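Local atomic coordinates of phospholipase C-beta (PLC-beta) (PDB entry 3QR0), a protein that belongs to the phospholipase C-beta family, uniting a PH domain, EF-hand-like modules, a TIM-barrel X and Y region with bound calcium, and a C2 domain. Residues A[68-73]-A[139-144]; A[251-256]-A[304-309]; A[558-563]-A[591-596]. All blocks are in the same frame, centred on the assembly; numbering follows the deposited sequence.

All three contacts are buried, none lies at the open surface, and they share no helix or strand. Contact 1 joins an edge strand of the PH domain to the end of its helix and is the one with a direct hydrogen bond across it. Contact 2 pairs two helices of the EF-hand-like region through hydrocarbon alone. Contact 3, in the Y part of the TIM-barrel region, sets a helix against the turn leading into a strand and mixes apolar, sulfur-aromatic and CA-H...O contacts. Each lies in a different domain family, and their centres are about 30 Å (1 and 2), 34 Å (1 and 3) and 40 Å (2 and 3) apart.

Contact 1: A[68-73]-A[139-144]; sequences AYVRDI and SYAYNL
The phenol oxygen of Tyr142 is gripped from two directions: it donates to the backbone O of Arg71, with Tyr142 OH and Arg71 O only 2.5 Å apart, and it accepts from a water 2.8 Å from OH. The donor lies in the carbonyl plane of Arg71 on a lone pair, at a C=O...donor angle of 127°. Arg71 O also sits at the edge of the Tyr142 ring, near its plane, 3.2 Å from Tyr142 CE2. Tyr142 is the first residue to leave helical geometry after helix 127-141; its CG stands beside the backbone N and opposite the carbonyl carbon (chi1 -73°), which carries the hydroxyl across to strand 70-75. The same water accepts from Arg71 NH1 at 3.1 Å, in the guanidinium plane, so a second, water-borne path joins the two residues. The guanidinium itself is held mainly elsewhere, by Ser754 OG and Gly111 O. Beside the polar pair is a small apolar one: the methyl of Ala141 meets Val70 CG1 at 3.9 Å and lies 3.7 Å from Val70 O, a carbonyl hydrogen-bonded to Arg756 NH1. Arg71 and Asp72 both face Cys109, forming a classic beta bulge in this edge strand of the PH domain, and Leu361 of helix 354-361 also touches Tyr142. The geometry thus shows the C-terminal PH helix fastened to the bulged strand by a side-chain donor on a main-chain acceptor. Because OH donates to the carbonyl and accepts from the water, its proton most likely points at the carbonyl, which would restrict rotation of the hydroxyl.

Contact 2: A[251-256]-A[304-309]; sequences RDFLND and YFLMCE
The ring of Phe305 is touched by two side chains of the facing helix. Leu254 CD2 comes closest, 3.4 Å from Phe305 CZ and 3.9 Å from Phe305 CE1, as the two side chains slide past each other in opposite directions. Phe253 presents its ring edge instead, its CE2 lying 3.7 Å from Phe305 CE2, and the two aromatic side chains cross at a slant. Leu306 adds a looser touch at the same edge, its CD2 4.3 Å from Phe253 CZ. Both phenylalanines have CG opposite the backbone N (chi1 168° for Phe253, 161° for Phe305), which throws the rings into the space between helices whose nearest CA atoms, those of Leu254 and Leu306, are 10.9 Å apart. Side chains therefore carry the whole contact, with no hydrogen bond across it. In the next shell, Phe250 meets the Phe305 ring edge-to-face and Cys276 of helix 273-288 lies against Leu254. Helix 230-238 touches both sides of the contact, Leu238 on Phe253 and Ile231 on Leu306, so helices 247-257 and 299-307 meet inside the helical bundle of the EF-hand-like region.

Contact 3: A[558-563]-A[591-596]; sequences EDFVDY and AGCQLV
Phe560 CB lies 4.6 Å from Ala591 CB, and from there the phenylalanine side chain runs out of helix 557-563 over the turn at 591-593. CG lies opposite the backbone N (chi1 -153°), and this torsion extends the ring past Ala591 toward Cys593. Along the near rim, Phe560 CD2 approaches Ala591 CB at 4.4 Å. At the far end Phe560 CZ meets Cys593 SG at 3.8 Å, and CE1 lies almost as near. The sulfur is 4.3 Å from the ring centroid and 36° off the ring normal, an oblique sulfur-aromatic contact, and it lies on the same side of the ring plane as the alanine methyl. Elsewhere the ring touches Thr569 of strand 569-572 and meets the Phe529 ring. One residue on, the backbone comes into play: Val561 CA points its hydrogen at Ala591 O, with a carbon-to-oxygen distance of 3.3 Å and an angle of 155° at the hydrogen. Val561 CG2 flanks the same carbonyl, 3.7 Å from Ala591 CA. Gly592, at positive phi, is the C-prime residue of the Schellman motif ending helix 586-589, with Cys593 N bonded to Tyr588 O and Gly592 N to Trp589 O. After this motif the chain, having passed helix 557-563 at Ala591, runs on into strand 595-596, a parallel neighbour of strand 569-572 in the barrel sheet. Chemically, then, the contact has no conventional hydrogen bond between its two segments, yet the buried Ala591 carbonyl is not left without a donor: Asn564 ND2 supplies one just past the helix, and the polarised CA-H of Val561 probably adds a weaker attraction, while the touches of the Phe560 ring with Ala591 CB and Cys593 SG are probably held largely by dispersion.

Contact 1: A[68-73]-A[139-144]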
# COMPACT_ATOMS: atom_id res chain seq x y z
N ALA A 68 -8.46 1.23 10.50
CA ALA A 68 -8.08 1.28 9.09
C ALA A 68 -7.21 2.50 8.74
O ALA A 68 -6.47 2.46 7.77
CB ALA A 68 -9.33 1.26 8.21
N TYR A 69 -7.31 3.57 9.53
CA TYR A 69 -6.54 4.78 9.26
C TYR A 69 -5.54 5.12 10.37
O TYR A 69 -4.91 6.17 10.34
CB TYR A 69 -7.51 5.94 8.99
CG TYR A 69 -8.57 5.53 7.99
CD1 TYR A 69 -8.22 5.15 6.70
CD2 TYR A 69 -9.92 5.49 8.34
CE1 TYR A 69 -9.17 4.74 5.78
CE2 TYR A 69 -10.88 5.09 7.42
CZ TYR A 69 -10.51 4.71 6.15
OH TYR A 69 -11.46 4.32 5.24
N VAL A 70 -5.36 4.21 11.33
CA VAL A 70 -4.34 4.38 12.36
C VAL A 70 -2.98 4.09 11.74
O VAL A 70 -2.81 3.08 11.04
CB VAL A 70 -4.60 3.50 13.60
CG1 VAL A 70 -3.35 3.40 14.46
CG2 VAL A 70 -5.78 4.07 14.40
N ARG A 71 -2.03 4.99 11.96
CA ARG A 71 -0.71 4.93 11.34
C ARG A 71 0.36 4.45 12.29
O ARG A 71 1.26 3.70 11.92
CB ARG A 71 -0.33 6.31 10.79
CG ARG A 71 -1.28 6.82 9.71
CD ARG A 71 -1.19 5.99 8.46
NE ARG A 71 -2.24 6.30 7.50
CZ ARG A 71 -2.31 5.82 6.26
NH1 ARG A 71 -1.37 5.00 5.80
NH2 ARG A 71 -3.31 6.17 5.47
N ASP A 72 0.27 4.89 13.54
CA ASP A 72 1.21 4.45 14.54
C ASP A 72 0.60 4.64 15.93
O ASP A 72 -0.31 5.45 16.11
CB ASP A 72 2.52 5.22 14.43
CG ASP A 72 3.73 4.43 14.93
OD1 ASP A 72 3.56 3.30 15.46
OD2 ASP A 72 4.85 4.95 14.80
N ILE A 73 1.11 3.85 16.87
CA ILE A 73 0.84 4.04 18.28
C ILE A 73 2.16 3.82 18.99
O ILE A 73 2.86 2.84 18.71
CB ILE A 73 -0.29 3.12 18.80
CG1 ILE A 73 -0.47 3.29 20.31
CG2 ILE A 73 -0.04 1.66 18.43
CD1 ILE A 73 -1.76 2.68 20.85
N SER A 139 -0.51 -3.93 15.87
CA SER A 139 -0.71 -5.17 15.13
C SER A 139 -2.07 -5.21 14.42
O SER A 139 -2.16 -5.73 13.32
CB SER A 139 -0.51 -6.41 16.03
OG SER A 139 -1.60 -6.60 16.92
N TYR A 140 -3.11 -4.62 15.02
CA TYR A 140 -4.44 -4.60 14.39
C TYR A 140 -4.49 -3.63 13.21
O TYR A 140 -5.17 -3.91 12.23
CB TYR A 140 -5.57 -4.22 15.36
CG TYR A 140 -5.57 -4.92 16.69
CD1 TYR A 140 -5.17 -6.25 16.82
CD2 TYR A 140 -6.00 -4.26 17.83
CE1 TYR A 140 -5.18 -6.89 18.07
CE2 TYR A 140 -6.01 -4.88 19.06
CZ TYR A 140 -5.60 -6.18 19.18
OH TYR A 140 -5.62 -6.76 20.43
N ALA A 141 -3.80 -2.50 13.34
CA ALA A 141 -3.76 -1.49 12.29
C ALA A 141 -2.99 -1.96 11.07
O ALA A 141 -3.27 -1.51 9.96
CB ALA A 141 -3.15 -0.18 12.82
N TYR A 142 -2.00 -2.83 11.28
CA TYR A 142 -1.18 -3.36 10.19
C TYR A 142 -1.47 -4.82 9.87
O TYR A 142 -0.66 -5.50 9.25
CB TYR A 142 0.31 -3.11 10.48
CG TYR A 142 0.63 -1.65 10.30
CD1 TYR A 142 1.10 -1.17 9.09
CD2 TYR A 142 0.37 -0.74 11.31
CE1 TYR A 142 1.36 0.18 8.91
CE2 TYR A 142 0.61 0.62 11.14
CZ TYR A 142 1.11 1.07 9.93
OH TYR A 142 1.36 2.41 9.76
N ASN A 143 -2.64 -5.30 10.28
CA ASN A 143 -3.03 -6.67 9.98
C ASN A 143 -3.46 -6.81 8.51
O ASN A 143 -4.48 -6.26 8.10
CB ASN A 143 -4.13 -7.14 10.92
CG ASN A 143 -4.39 -8.61 10.81
OD1 ASN A 143 -4.93 -9.09 9.81
ND2 ASN A 143 -4.01 -9.36 11.84
N LEU A 144 -2.69 -7.56 7.74
CA LEU A 144 -2.92 -7.68 6.30
C LEU A 144 -4.24 -8.37 5.95
O LEU A 144 -4.88 -8.00 4.97
CB LEU A 144 -1.74 -8.40 5.62
CG LEU A 144 -0.45 -7.58 5.61
CD1 LEU A 144 0.71 -8.40 5.05
CD2 LEU A 144 -0.64 -6.28 4.81
O HOH W 1 0.98 3.58 7.25

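Contact 2: A[251-256]-A[304-309]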
# COMPACT_ATOMS: atom_id res chain seq x y z
N ARG A 251 -18.90 -26.59 -8.15
CA ARG A 251 -17.53 -27.08 -8.30
C ARG A 251 -16.90 -26.61 -9.62
O ARG A 251 -15.79 -26.09 -9.64
CB ARG A 251 -17.51 -28.60 -8.24
CG ARG A 251 -16.12 -29.23 -8.27
CD ARG A 251 -16.21 -30.67 -8.72
NE ARG A 251 -16.64 -30.75 -10.11
CZ ARG A 251 -17.04 -31.86 -10.71
NH1 ARG A 251 -17.09 -33.02 -10.07
NH2 ARG A 251 -17.40 -31.81 -11.99
N ASP A 252 -17.64 -26.79 -10.71
CA ASP A 252 -17.17 -26.38 -12.02
C ASP A 252 -17.04 -24.86 -12.12
O ASP A 252 -16.10 -24.36 -12.74
CB ASP A 252 -18.08 -26.93 -13.12
CG ASP A 252 -17.97 -28.44 -13.26
OD1 ASP A 252 -18.80 -29.05 -13.97
OD2 ASP A 252 -17.05 -29.04 -12.65
N PHE A 253 -17.95 -24.12 -11.49
CA PHE A 253 -17.83 -22.67 -11.39
C PHE A 253 -16.51 -22.28 -10.71
O PHE A 253 -15.75 -21.47 -11.23
CB PHE A 253 -19.03 -22.09 -10.63
CG PHE A 253 -18.88 -20.65 -10.23
CD1 PHE A 253 -18.79 -19.65 -11.19
CD2 PHE A 253 -18.88 -20.29 -8.90
CE1 PHE A 253 -18.66 -18.33 -10.82
CE2 PHE A 253 -18.76 -18.96 -8.52
CZ PHE A 253 -18.65 -17.98 -9.48
N LEU A 254 -16.24 -22.88 -9.56
CA LEU A 254 -15.02 -22.58 -8.81
C LEU A 254 -13.75 -23.00 -9.57
O LEU A 254 -12.75 -22.27 -9.55
CB LEU A 254 -15.04 -23.25 -7.43
CG LEU A 254 -16.11 -22.74 -6.45
CD1 LEU A 254 -16.12 -23.58 -5.17
CD2 LEU A 254 -15.88 -21.30 -6.13
N ASN A 255 -13.80 -24.15 -10.23
CA ASN A 255 -12.62 -24.70 -10.91
C ASN A 255 -12.41 -24.17 -12.34
O ASN A 255 -11.29 -24.24 -12.84
CB ASN A 255 -12.69 -26.23 -10.94
CG ASN A 255 -12.50 -26.87 -9.56
OD1 ASN A 255 -11.94 -26.27 -8.65
ND2 ASN A 255 -12.96 -28.11 -9.42
N ASP A 256 -13.46 -23.65 -12.98
CA ASP A 256 -13.36 -23.19 -14.38
C ASP A 256 -13.34 -21.67 -14.48
O ASP A 256 -12.42 -21.11 -15.07
CB ASP A 256 -14.53 -23.73 -15.23
CG ASP A 256 -14.50 -25.25 -15.39
OD1 ASP A 256 -13.39 -25.83 -15.40
OD2 ASP A 256 -15.58 -25.87 -15.52
N TYR A 304 -23.80 -14.38 -1.13
CA TYR A 304 -23.05 -14.52 0.12
C TYR A 304 -21.63 -15.03 -0.18
O TYR A 304 -20.65 -14.44 0.27
CB TYR A 304 -23.77 -15.48 1.07
CG TYR A 304 -23.15 -15.62 2.45
CD1 TYR A 304 -23.62 -14.88 3.53
CD2 TYR A 304 -22.09 -16.49 2.66
CE1 TYR A 304 -23.05 -15.00 4.79
CE2 TYR A 304 -21.51 -16.62 3.93
CZ TYR A 304 -21.99 -15.88 4.98
OH TYR A 304 -21.41 -16.02 6.22
N PHE A 305 -21.53 -16.10 -0.96
CA PHE A 305 -20.22 -16.62 -1.37
C PHE A 305 -19.37 -15.56 -2.05
O PHE A 305 -18.19 -15.40 -1.74
CB PHE A 305 -20.34 -17.80 -2.34
CG PHE A 305 -19.07 -18.07 -3.11
CD1 PHE A 305 -17.99 -18.67 -2.48
CD2 PHE A 305 -18.94 -17.66 -4.43
CE1 PHE A 305 -16.81 -18.89 -3.17
CE2 PHE A 305 -17.76 -17.88 -5.12
CZ PHE A 305 -16.70 -18.49 -4.49
N LEU A 306 -19.98 -14.85 -3.01
CA LEU A 306 -19.24 -13.90 -3.84
C LEU A 306 -18.62 -12.80 -3.01
O LEU A 306 -17.59 -12.24 -3.39
CB LEU A 306 -20.14 -13.31 -4.91
CG LEU A 306 -20.58 -14.23 -6.05
CD1 LEU A 306 -21.68 -13.55 -6.86
CD2 LEU A 306 -19.40 -14.61 -6.93
N MET A 307 -19.23 -12.51 -1.86
CA MET A 307 -18.77 -11.46 -0.95
C MET A 307 -17.89 -11.98 0.18
O MET A 307 -17.33 -11.17 0.90
CB MET A 307 -19.98 -10.78 -0.30
CG MET A 307 -20.87 -10.00 -1.24
SD MET A 307 -22.43 -9.59 -0.44
CE MET A 307 -21.88 -8.48 0.86
N CYS A 308 -17.80 -13.30 0.36
CA CYS A 308 -17.12 -13.86 1.54
C CYS A 308 -15.63 -14.08 1.29
O CYS A 308 -15.15 -13.90 0.17
CB CYS A 308 -17.80 -15.15 2.00
SG CYS A 308 -17.34 -16.64 1.10
N GLU A 309 -14.91 -14.46 2.34
CA GLU A 309 -13.46 -14.66 2.25
C GLU A 309 -13.04 -15.74 1.26
O GLU A 309 -11.96 -15.65 0.67
CB GLU A 309 -12.86 -14.96 3.63
CG GLU A 309 -12.79 -13.75 4.56
CD GLU A 309 -12.15 -12.55 3.89
OE1 GLU A 309 -10.98 -12.65 3.44
OE2 GLU A 309 -12.84 -11.50 3.79

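Contact 3: A[558-563]-A[591-596]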
# COMPACT_ATOMS: atom_id res chain seq x y z
N GLU A 558 18.96 -3.59 -23.42
CA GLU A 558 19.34 -4.96 -23.04
C GLU A 558 20.49 -4.97 -22.04
O GLU A 558 20.46 -5.74 -21.07
CB GLU A 558 19.72 -5.78 -24.27
CG GLU A 558 18.62 -5.94 -25.30
CD GLU A 558 18.73 -4.96 -26.44
OE1 GLU A 558 19.37 -3.89 -26.27
OE2 GLU A 558 18.19 -5.26 -27.53
N ASP A 559 21.49 -4.13 -22.27
CA ASP A 559 22.63 -4.01 -21.35
C ASP A 559 22.21 -3.48 -19.97
O ASP A 559 22.79 -3.88 -18.96
CB ASP A 559 23.71 -3.09 -21.92
CG ASP A 559 24.33 -3.62 -23.21
OD1 ASP A 559 24.20 -4.83 -23.51
OD2 ASP A 559 24.98 -2.82 -23.92
N PHE A 560 21.21 -2.60 -19.95
CA PHE A 560 20.71 -2.04 -18.69
C PHE A 560 20.10 -3.17 -17.85
O PHE A 560 20.40 -3.30 -16.66
CB PHE A 560 19.66 -0.95 -18.96
CG PHE A 560 19.56 0.11 -17.88
CD1 PHE A 560 20.06 -0.09 -16.59
CD2 PHE A 560 18.91 1.30 -18.15
CE1 PHE A 560 19.94 0.90 -15.62
CE2 PHE A 560 18.78 2.29 -17.18
CZ PHE A 560 19.29 2.08 -15.91
N VAL A 561 19.26 -3.99 -18.48
CA VAL A 561 18.67 -5.15 -17.81
C VAL A 561 19.76 -6.10 -17.28
O VAL A 561 19.66 -6.58 -16.15
CB VAL A 561 17.71 -5.91 -18.75
CG1 VAL A 561 17.26 -7.23 -18.14
CG2 VAL A 561 16.50 -5.04 -19.11
N ASP A 562 20.80 -6.34 -18.08
CA ASP A 562 21.89 -7.23 -17.67
C ASP A 562 22.70 -6.66 -16.50
O ASP A 562 23.05 -7.39 -15.58
CB ASP A 562 22.83 -7.52 -18.85
CG ASP A 562 22.30 -8.59 -19.80
OD1 ASP A 562 23.00 -8.88 -20.78
OD2 ASP A 562 21.20 -9.13 -19.58
N TYR A 563 23.00 -5.37 -16.55
CA TYR A 563 23.66 -4.67 -15.44
C TYR A 563 22.93 -4.89 -14.11
O TYR A 563 23.55 -5.17 -13.08
CB TYR A 563 23.78 -3.17 -15.76
CG TYR A 563 24.19 -2.32 -14.58
CD1 TYR A 563 25.53 -2.01 -14.34
CD2 TYR A 563 23.24 -1.81 -13.70
CE1 TYR A 563 25.91 -1.23 -13.25
CE2 TYR A 563 23.61 -1.03 -12.61
CZ TYR A 563 24.94 -0.74 -12.39
OH TYR A 563 25.28 0.03 -11.31
N ALA A 591 13.31 -2.30 -16.73
CA ALA A 591 14.74 -2.51 -17.00
C ALA A 591 15.46 -3.20 -15.83
O ALA A 591 16.69 -3.33 -15.84
CB ALA A 591 15.41 -1.18 -17.31
N GLY A 592 14.70 -3.63 -14.82
CA GLY A 592 15.25 -4.33 -13.67
C GLY A 592 15.85 -3.44 -12.60
O GLY A 592 16.54 -3.96 -11.71
N CYS A 593 15.61 -2.13 -12.67
CA CYS A 593 16.10 -1.18 -11.65
C CYS A 593 15.41 -1.47 -10.32
O CYS A 593 14.21 -1.69 -10.28
CB CYS A 593 15.84 0.28 -12.04
SG CYS A 593 16.61 0.78 -13.59
N GLN A 594 16.19 -1.45 -9.24
CA GLN A 594 15.72 -1.91 -7.94
C GLN A 594 15.19 -0.79 -7.05
O GLN A 594 14.19 -0.97 -6.36
CB GLN A 594 16.83 -2.65 -7.20
CG GLN A 594 17.41 -3.82 -7.98
CD GLN A 594 18.55 -3.41 -8.90
OE1 GLN A 594 18.78 -2.22 -9.13
NE2 GLN A 594 19.27 -4.39 -9.41
N LEU A 595 15.88 0.35 -7.07
CA LEU A 595 15.56 1.45 -6.17
C LEU A 595 14.95 2.60 -6.97
O LEU A 595 15.61 3.60 -7.25
CB LEU A 595 16.82 1.90 -5.42
CG LEU A 595 17.50 0.87 -4.50
CD1 LEU A 595 18.87 1.37 -4.03
CD2 LEU A 595 16.62 0.53 -3.32
N VAL A 596 13.68 2.45 -7.32
CA VAL A 596 12.98 3.43 -8.14
C VAL A 596 12.28 4.44 -7.21
O VAL A 596 11.14 4.24 -6.80
CB VAL A 596 12.01 2.73 -9.09
CG1 VAL A 596 11.31 3.73 -10.00
CG2 VAL A 596 12.76 1.71 -9.93